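Local coordinates for fatty Acyl-Adenylate Ligase (PDB 3PBK), which is a ligase of the AMP-binding enzyme family, ANL clan, whose pocket holds 5'-O-[(S)-(dodecanoyloxy)(hydroxy)phosphoryl]adenosine in this structure, at residues A[191-195]-A[339-343]; A[198-203]-A[418-422]. All blocks are in the same frame, centred on the assembly; numbering follows the deposited sequence.

How the contacts relate
From the N terminus the chain runs through strand 193-196 straight into helix 197-211, so the first halves of both contacts are neighbours. Contact 1 closes a loop of 143 residues when 339-343, between strands 332-337 and 344-347, comes against 191-195. Contact 2 closes one of 214 residues when 418-422, beyond strand 411-416, reaches helix residues 198-203. The segments alternate, so the two loops cross. The later segments also meet, with Glu340 O 3.1 Å from Met421 N, a probable hydrogen bond. One strand-helix unit is thereby tied to two distant loops, and in this chain residues far apart in sequence gather around a short connected element.

Contact 1: A[191-195]-A[339-343]; sequences RGVII and AENAL. With 1ZZ (5'-O-[(S)-(dodecanoyloxy)(hydroxy)phosphoryl]adenosine), chain C.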
ATOM      1  N   ARG A 191       1.835  11.277  10.458  1.00 35.25           N
ATOM      2  CA  ARG A 191       1.879  12.218   9.349  1.00 31.83           C
ATOM      3  C   ARG A 191       0.675  12.031   8.448  1.00 28.58           C
ATOM      4  O   ARG A 191       0.308  10.905   8.121  1.00 29.09           O
ATOM      5  CB  ARG A 191       3.163  12.045   8.541  1.00 31.20           C
ATOM      6  CG  ARG A 191       4.384  12.673   9.172  1.00 31.30           C
ATOM      7  CD  ARG A 191       5.581  12.552   8.251  1.00 31.03           C
ATOM      8  NE  ARG A 191       5.706  11.192   7.726  1.00 33.97           N
ATOM      9  CZ  ARG A 191       6.711  10.771   6.955  1.00 35.39           C
ATOM     10  NH1 ARG A 191       7.683  11.620   6.616  1.00 35.19           N
ATOM     11  NH2 ARG A 191       6.749   9.505   6.521  1.00 33.01           N
ATOM     12  N   GLY A 192       0.059  13.133   8.040  1.00 26.00           N
ATOM     13  CA  GLY A 192      -1.101  13.051   7.174  1.00 24.52           C
ATOM     14  C   GLY A 192      -0.855  13.603   5.782  1.00 22.39           C
ATOM     15  O   GLY A 192      -0.586  14.792   5.628  1.00 22.46           O
ATOM     16  N   VAL A 193      -0.944  12.747   4.766  1.00 21.58           N
ATOM     17  CA  VAL A 193      -0.774  13.189   3.389  1.00 20.21           C
ATOM     18  C   VAL A 193      -2.035  13.941   2.983  1.00 18.93           C
ATOM     19  O   VAL A 193      -3.127  13.403   3.091  1.00 19.10           O
ATOM     20  CB  VAL A 193      -0.498  11.995   2.427  1.00 19.58           C
ATOM     21  CG1 VAL A 193      -0.383  12.472   1.003  1.00 18.64           C
ATOM     22  CG2 VAL A 193       0.777  11.276   2.813  1.00 19.71           C
ATOM     23  N   ILE A 194      -1.898  15.200   2.568  1.00 18.93           N
ATOM     24  CA  ILE A 194      -3.049  15.962   2.071  1.00 18.15           C
ATOM     25  C   ILE A 194      -3.243  15.675   0.601  1.00 17.55           C
ATOM     26  O   ILE A 194      -2.323  15.822  -0.200  1.00 17.60           O
ATOM     27  CB  ILE A 194      -2.885  17.489   2.229  1.00 17.47           C
ATOM     28  CG1 ILE A 194      -2.877  17.872   3.707  1.00 18.56           C
ATOM     29  CG2 ILE A 194      -4.000  18.219   1.495  1.00 15.45           C
ATOM     30  CD1 ILE A 194      -2.361  19.255   3.962  1.00 18.89           C
ATOM     31  N   ILE A 195      -4.444  15.262   0.238  1.00 17.37           N
ATOM     32  CA  ILE A 195      -4.730  14.989  -1.155  1.00 17.75           C
ATOM     33  C   ILE A 195      -5.883  15.887  -1.600  1.00 17.21           C
ATOM     34  O   ILE A 195      -6.991  15.765  -1.086  1.00 18.25           O
ATOM     35  CB  ILE A 195      -5.042  13.475  -1.375  1.00 17.47           C
ATOM     36  CG1 ILE A 195      -3.807  12.625  -1.078  1.00 16.81           C
ATOM     37  CG2 ILE A 195      -5.499  13.206  -2.791  1.00 17.52           C
ATOM     38  CD1 ILE A 195      -2.572  13.018  -1.879  1.00 16.16           C
ATOM     39  N   ALA A 339       1.952   7.102  -0.996  1.00 20.51           N
ATOM     40  CA  ALA A 339       0.768   7.878  -0.652  1.00 19.23           C
ATOM     41  C   ALA A 339       1.017   9.325  -0.996  1.00 18.43           C
ATOM     42  O   ALA A 339       0.104  10.031  -1.430  1.00 17.98           O
ATOM     43  CB  ALA A 339       0.444   7.730   0.821  1.00 19.98           C
ATOM     44  N   GLU A 340       2.269   9.744  -0.823  1.00 18.06           N
ATOM     45  CA  GLU A 340       2.668  11.128  -1.018  1.00 17.86           C
ATOM     46  C   GLU A 340       2.501  11.583  -2.466  1.00 17.43           C
ATOM     47  O   GLU A 340       2.764  12.731  -2.793  1.00 17.54           O
ATOM     48  CB  GLU A 340       4.111  11.347  -0.553  1.00 18.95           C
ATOM     49  CG  GLU A 340       4.309  11.369   0.972  1.00 21.01           C
ATOM     50  CD  GLU A 340       4.410   9.984   1.598  1.00 21.00           C
ATOM     51  OE1 GLU A 340       4.224   8.979   0.874  1.00 20.54           O
ATOM     52  OE2 GLU A 340       4.670   9.900   2.821  1.00 22.36           O
ATOM     53  N   ASN A 341       2.069  10.674  -3.327  1.00 17.33           N
ATOM     54  CA  ASN A 341       1.742  10.993  -4.709  1.00 16.63           C
ATOM     55  C   ASN A 341       0.344  10.460  -5.012  1.00 16.53           C
ATOM     56  O   ASN A 341       0.052  10.076  -6.142  1.00 15.78           O
ATOM     57  CB  ASN A 341       2.770  10.362  -5.656  1.00 16.66           C
ATOM     58  CG  ASN A 341       2.677  10.898  -7.092  1.00 17.00           C
ATOM     59  OD1 ASN A 341       2.384  10.154  -8.029  1.00 16.07           O
ATOM     60  ND2 ASN A 341       2.943  12.190  -7.263  1.00 17.46           N
ATOM     61  N   ALA A 342      -0.511  10.443  -3.986  1.00 16.62           N
ATOM     62  CA  ALA A 342      -1.830   9.808  -4.049  1.00 16.23           C
ATOM     63  C   ALA A 342      -1.723   8.276  -4.087  1.00 17.04           C
ATOM     64  O   ALA A 342      -2.198   7.592  -3.196  1.00 17.60           O
ATOM     65  CB  ALA A 342      -2.647  10.336  -5.230  1.00 14.66           C
ATOM     66  N   LEU A 343      -1.079   7.744  -5.116  1.00 17.09           N
ATOM     67  CA  LEU A 343      -0.908   6.308  -5.227  1.00 16.37           C
ATOM     68  C   LEU A 343       0.224   5.927  -6.187  1.00 16.80           C
ATOM     69  O   LEU A 343       1.286   5.477  -5.753  1.00 16.99           O
ATOM     70  CB  LEU A 343      -2.204   5.677  -5.705  1.00 16.72           C
ATOM     71  CG  LEU A 343      -2.477   4.215  -5.364  1.00 17.10           C
ATOM     72  CD1 LEU A 343      -3.162   3.563  -6.546  1.00 15.99           C
ATOM     73  CD2 LEU A 343      -1.212   3.475  -5.005  1.00 17.96           C
TER
HETATM   74  P   1ZZ C   1       2.245   3.410   0.366  1.00 26.52           P
HETATM   75  C1  1ZZ C   1      -6.842  -0.219 -10.814  1.00 17.34           C
HETATM   76  N1  1ZZ C   1       7.170   0.725  -2.440  1.00 22.26           N
HETATM   77  O1  1ZZ C   1       1.972   0.897  -1.815  1.00 25.44           O
HETATM   78  C2  1ZZ C   1      -5.619   0.577 -10.447  1.00 15.47           C
HETATM   79  N2  1ZZ C   1       6.189   0.081  -4.319  1.00 20.15           N
HETATM   80  O2  1ZZ C   1       1.460   3.037  -1.037  1.00 25.21           O
HETATM   81  C3  1ZZ C   1      -4.699   0.016  -9.367  1.00 16.00           C
HETATM   82  N3  1ZZ C   1       9.402  -0.412  -2.949  1.00 21.20           N
HETATM   83  O3  1ZZ C   1       2.474   4.949   0.693  1.00 23.68           O
HETATM   84  C4  1ZZ C   1      -3.376   0.785  -9.187  1.00 15.93           C
HETATM   85  N4  1ZZ C   1       9.455  -1.543  -4.971  1.00 21.68           N
HETATM   86  O4  1ZZ C   1       1.582   2.891   1.452  1.00 28.96           O
HETATM   87  C5  1ZZ C   1      -2.159   0.168  -8.490  1.00 15.37           C
HETATM   88  N5  1ZZ C   1       7.486  -1.545  -6.408  1.00 18.40           N
HETATM   89  O5  1ZZ C   1       3.705   2.769   0.281  1.00 25.00           O
HETATM   90  C6  1ZZ C   1      -1.266   1.217  -7.880  1.00 15.04           C
HETATM   91  O6  1ZZ C   1       6.098   1.765  -0.735  1.00 24.70           O
HETATM   92  C7  1ZZ C   1       0.230   1.036  -7.839  1.00 16.79           C
HETATM   93  O7  1ZZ C   1       9.483   2.738  -0.455  1.00 23.83           O
HETATM   94  C8  1ZZ C   1       0.972   1.686  -6.693  1.00 17.20           C
HETATM   95  O8  1ZZ C   1       7.757   4.909  -1.145  1.00 20.04           O
HETATM   96  C9  1ZZ C   1       1.879   0.836  -5.791  1.00 18.91           C
HETATM   97  C10 1ZZ C   1       1.794   0.950  -4.290  1.00 21.16           C
HETATM   98  C11 1ZZ C   1       1.528   2.159  -3.504  1.00 21.86           C
HETATM   99  C12 1ZZ C   1       1.817   2.044  -2.082  1.00 24.75           C
HETATM  100  C13 1ZZ C   1       4.737   3.669  -0.032  1.00 23.61           C
HETATM  101  C14 1ZZ C   1       6.151   3.097  -0.188  1.00 22.44           C
HETATM  102  C15 1ZZ C   1       7.224   3.632  -1.154  1.00 21.35           C
HETATM  103  C16 1ZZ C   1       8.226   2.561  -1.055  1.00 23.43           C
HETATM  104  C17 1ZZ C   1       7.388   1.330  -1.106  1.00 24.49           C
HETATM  105  C18 1ZZ C   1       6.041   0.783  -3.143  1.00 21.80           C
HETATM  106  C19 1ZZ C   1       7.493  -0.415  -4.322  1.00 20.43           C
HETATM  107  C20 1ZZ C   1       8.092  -0.054  -3.213  1.00 20.85           C
HETATM  108  C21 1ZZ C   1      10.047  -1.172  -3.868  1.00 21.86           C
HETATM  109  C22 1ZZ C   1       8.128  -1.159  -5.214  1.00 20.27           C
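Val193 meets Ala339 and Glu340 through its two methyl groups, the apolar part of a buried contact. With CG1 anti to the backbone N (chi1 178°), that methyl faces the backbone, 3.5 Å from Ala339 O. CG2 serves the side chains, lying 4.1 Å from Ala339 CB and 4.0 Å from Glu340 CG, and the Val193 and Glu340 side chains cross at about a right angle. Two residues along the strand, Ile195 CD1 continues this surface, 4.3 Å from Ala342 CB.

Electrostatics add a looser tie. Glu340 bends at chi2 and brings OE2 over one face of the Arg191 guanidinium, 4.3 Å from NH2, where charge alone can act. The directed bonds lie elsewhere: OE2 is held by Tyr424 OH and Ser184 OG, and Arg191 NH2 by Ser184 O.

Toward the ligand, Ala339 N gives a hydrogen bond to phosphate oxygen O3 of 1ZZ (2.8 Å, 132° at the hydrogen), while both delta methyls of Leu343 lie against the dodecanoyl chain. The contact thus joins the strand that follows the glycine- and serine/threonine-rich loop to the end of the Tyr-Gly-x-x-Glu motif, both loop and motif being signature elements of AMP-binding enzymes of the ANL clan.

Contact 2: A[198-203]-A[418-422]; sequences REVMAN and PSLMS
The first turns of helix 197-211 pass close against the irregular backbone of 418-422, with Glu199 CA and Ser419 CA only 4.4 Å apart. A short separation of this kind lets main chain meet main chain, and Glu199 CA makes a C-H...O contact with Pro418 O (3.6 Å, 149° at the hydrogen).

Glu199 has the largest share of the contact. Its CG stands anti to the carbonyl carbon (chi1 -67°) and the chain is extended beyond it (chi2 155°), which sends the carboxylate along the loop backbone as far as Ser422. There Ser422 OG donates a hydrogen bond to Glu199 OE2 at 2.7 Å, and OE2 accepts it with its syn lone pair, on the side of OE1. OE1 in turn accepts the N-H of Thr196, the N-cap residue; with Glu199 at N3, this is the side-chain half of a capping box. Leu420 O sits over one face of the carboxylate, 3.1 Å from Glu199 CD; it and both carboxylate oxygens are acceptors, so no hydrogen bond joins them.

Arg198 bends at chi3 and turns the guanidinium back over its neighbour, one face lying over Glu199 CG, off-centre toward its rim. Its NH1 forms a long salt bridge to Glu199 OE2, and NH2 approaches Pro418 O obliquely at 3.5 Å.

On the next helical turn Ala202 CB makes an apolar contact with Pro418 CB, and Ser419 CB lies 3.8 Å from Asn203 CB. Asn203 also touches Leu343 of contact 1, and its side chain lies about 7 Å from the bound 1ZZ.

Chemically, the carboxylate of buried Glu199 is probably compensated by a hydroxyl, a backbone N-H and a nearby arginine, which would favour its ionised form, whereas the Leu420 carbonyl works the other way. One side chain thus both caps the helix start and binds the loop.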
ATOM      1  N   ARG A 198      -7.738  17.867  -7.165  1.00 18.45           N
ATOM      2  CA  ARG A 198      -6.927  17.951  -8.376  1.00 18.73           C
ATOM      3  C   ARG A 198      -5.864  16.869  -8.411  1.00 18.27           C
ATOM      4  O   ARG A 198      -5.628  16.249  -9.449  1.00 17.87           O
ATOM      5  CB  ARG A 198      -6.253  19.310  -8.516  1.00 19.02           C
ATOM      6  CG  ARG A 198      -5.479  19.434  -9.817  1.00 19.00           C
ATOM      7  CD  ARG A 198      -4.509  20.581  -9.781  1.00 20.25           C
ATOM      8  NE  ARG A 198      -3.167  20.157  -9.390  1.00 20.76           N
ATOM      9  CZ  ARG A 198      -2.594  20.431  -8.217  1.00 21.61           C
ATOM     10  NH1 ARG A 198      -3.242  21.128  -7.274  1.00 21.66           N
ATOM     11  NH2 ARG A 198      -1.358  19.998  -7.982  1.00 21.03           N
ATOM     12  N   GLU A 199      -5.228  16.653  -7.267  1.00 17.91           N
ATOM     13  CA  GLU A 199      -4.158  15.682  -7.160  1.00 17.16           C
ATOM     14  C   GLU A 199      -4.668  14.253  -7.321  1.00 17.06           C
ATOM     15  O   GLU A 199      -4.142  13.489  -8.131  1.00 16.80           O
ATOM     16  CB  GLU A 199      -3.418  15.878  -5.839  1.00 17.34           C
ATOM     17  CG  GLU A 199      -2.668  17.206  -5.805  1.00 18.20           C
ATOM     18  CD  GLU A 199      -2.426  17.751  -4.402  1.00 18.48           C
ATOM     19  OE1 GLU A 199      -2.588  16.995  -3.416  1.00 18.30           O
ATOM     20  OE2 GLU A 199      -2.072  18.945  -4.292  1.00 18.38           O
ATOM     21  N   VAL A 200      -5.698  13.881  -6.573  1.00 17.02           N
ATOM     22  CA  VAL A 200      -6.199  12.516  -6.684  1.00 17.34           C
ATOM     23  C   VAL A 200      -6.741  12.267  -8.095  1.00 17.95           C
ATOM     24  O   VAL A 200      -6.715  11.140  -8.588  1.00 17.84           O
ATOM     25  CB  VAL A 200      -7.269  12.180  -5.615  1.00 17.27           C
ATOM     26  CG1 VAL A 200      -8.613  12.733  -6.020  1.00 18.53           C
ATOM     27  CG2 VAL A 200      -7.369  10.675  -5.407  1.00 15.91           C
HETATM   28  N   MSE A 201      -7.223  13.318  -8.751  1.00 18.30           N
HETATM   29  CA  MSE A 201      -7.727  13.170 -10.110  1.00 18.00           C
HETATM   30  C   MSE A 201      -6.588  13.021 -11.107  1.00 17.66           C
HETATM   31  O   MSE A 201      -6.662  12.196 -12.014  1.00 17.88           O
HETATM   32  CB  MSE A 201      -8.647  14.322 -10.491  1.00 18.27           C
HETATM   33  CG  MSE A 201      -9.995  14.260  -9.795  1.00 21.00           C
HETATM   34 SE   MSE A 201     -10.883  12.485  -9.789  1.00 38.33          SE
HETATM   35  CE  MSE A 201     -10.947  12.138 -11.726  1.00 21.89           C
ATOM     36  N   ALA A 202      -5.531  13.811 -10.932  1.00 17.65           N
ATOM     37  CA  ALA A 202      -4.347  13.708 -11.786  1.00 17.34           C
ATOM     38  C   ALA A 202      -3.834  12.283 -11.789  1.00 16.55           C
ATOM     39  O   ALA A 202      -3.477  11.748 -12.846  1.00 15.72           O
ATOM     40  CB  ALA A 202      -3.237  14.672 -11.334  1.00 16.17           C
ATOM     41  N   ASN A 203      -3.805  11.679 -10.603  1.00 15.76           N
ATOM     42  CA  ASN A 203      -3.297  10.330 -10.483  1.00 16.32           C
ATOM     43  C   ASN A 203      -4.274   9.314 -11.047  1.00 16.80           C
ATOM     44  O   ASN A 203      -3.882   8.432 -11.800  1.00 17.21           O
ATOM     45  CB  ASN A 203      -2.916   9.983  -9.047  1.00 15.77           C
ATOM     46  CG  ASN A 203      -1.834   8.917  -8.979  1.00 15.03           C
ATOM     47  OD1 ASN A 203      -0.755   9.100  -9.518  1.00 15.21           O
ATOM     48  ND2 ASN A 203      -2.125   7.802  -8.327  1.00 15.11           N
ATOM     49  N   PRO A 418       1.436  16.622 -11.258  1.00 15.63           N
ATOM     50  CA  PRO A 418       0.097  16.947 -10.749  1.00 16.04           C
ATOM     51  C   PRO A 418      -0.360  16.073  -9.584  1.00 17.02           C
ATOM     52  O   PRO A 418      -1.087  16.558  -8.711  1.00 17.40           O
ATOM     53  CB  PRO A 418      -0.801  16.680 -11.950  1.00 15.44           C
ATOM     54  CG  PRO A 418       0.099  16.746 -13.113  1.00 16.76           C
ATOM     55  CD  PRO A 418       1.395  16.188 -12.657  1.00 15.80           C
ATOM     56  N   SER A 419       0.043  14.806  -9.583  1.00 16.25           N
ATOM     57  CA  SER A 419      -0.360  13.875  -8.539  1.00 15.95           C
ATOM     58  C   SER A 419       0.260  14.203  -7.189  1.00 16.25           C
ATOM     59  O   SER A 419      -0.292  13.860  -6.156  1.00 16.72           O
ATOM     60  CB  SER A 419       0.012  12.452  -8.938  1.00 16.22           C
ATOM     61  OG  SER A 419      -0.696  12.060 -10.100  1.00 16.75           O
ATOM     62  N   LEU A 420       1.408  14.870  -7.199  1.00 16.40           N
ATOM     63  CA  LEU A 420       2.129  15.171  -5.969  1.00 16.17           C
ATOM     64  C   LEU A 420       1.209  15.787  -4.923  1.00 17.58           C
ATOM     65  O   LEU A 420       0.360  16.622  -5.249  1.00 17.82           O
ATOM     66  CB  LEU A 420       3.268  16.137  -6.256  1.00 15.94           C
ATOM     67  CG  LEU A 420       4.574  15.927  -5.498  1.00 15.96           C
ATOM     68  CD1 LEU A 420       5.274  17.254  -5.305  1.00 15.98           C
ATOM     69  CD2 LEU A 420       4.312  15.279  -4.170  1.00 16.83           C
HETATM   70  N   MSE A 421       1.394  15.387  -3.666  1.00 17.51           N
HETATM   71  CA  MSE A 421       0.595  15.900  -2.567  1.00 17.19           C
HETATM   72  C   MSE A 421       0.865  17.376  -2.361  1.00 18.17           C
HETATM   73  O   MSE A 421       1.661  17.982  -3.081  1.00 18.42           O
HETATM   74  CB  MSE A 421       0.940  15.167  -1.289  1.00 17.75           C
HETATM   75  CG  MSE A 421       2.338  15.458  -0.806  1.00 19.34           C
HETATM   76 SE   MSE A 421       2.695  14.724   0.973  1.00 28.99          SE
HETATM   77  CE  MSE A 421       4.552  15.311   1.159  1.00 21.87           C
ATOM     78  N   SER A 422       0.201  17.956  -1.370  1.00 18.21           N
ATOM     79  CA  SER A 422       0.388  19.363  -1.064  1.00 17.68           C
ATOM     80  C   SER A 422       1.374  19.488   0.078  1.00 18.13           C
ATOM     81  O   SER A 422       2.023  20.523   0.256  1.00 17.92           O
ATOM     82  CB  SER A 422      -0.943  20.002  -0.700  1.00 17.96           C
ATOM     83  OG  SER A 422      -1.890  19.824  -1.747  1.00 17.48           O
TER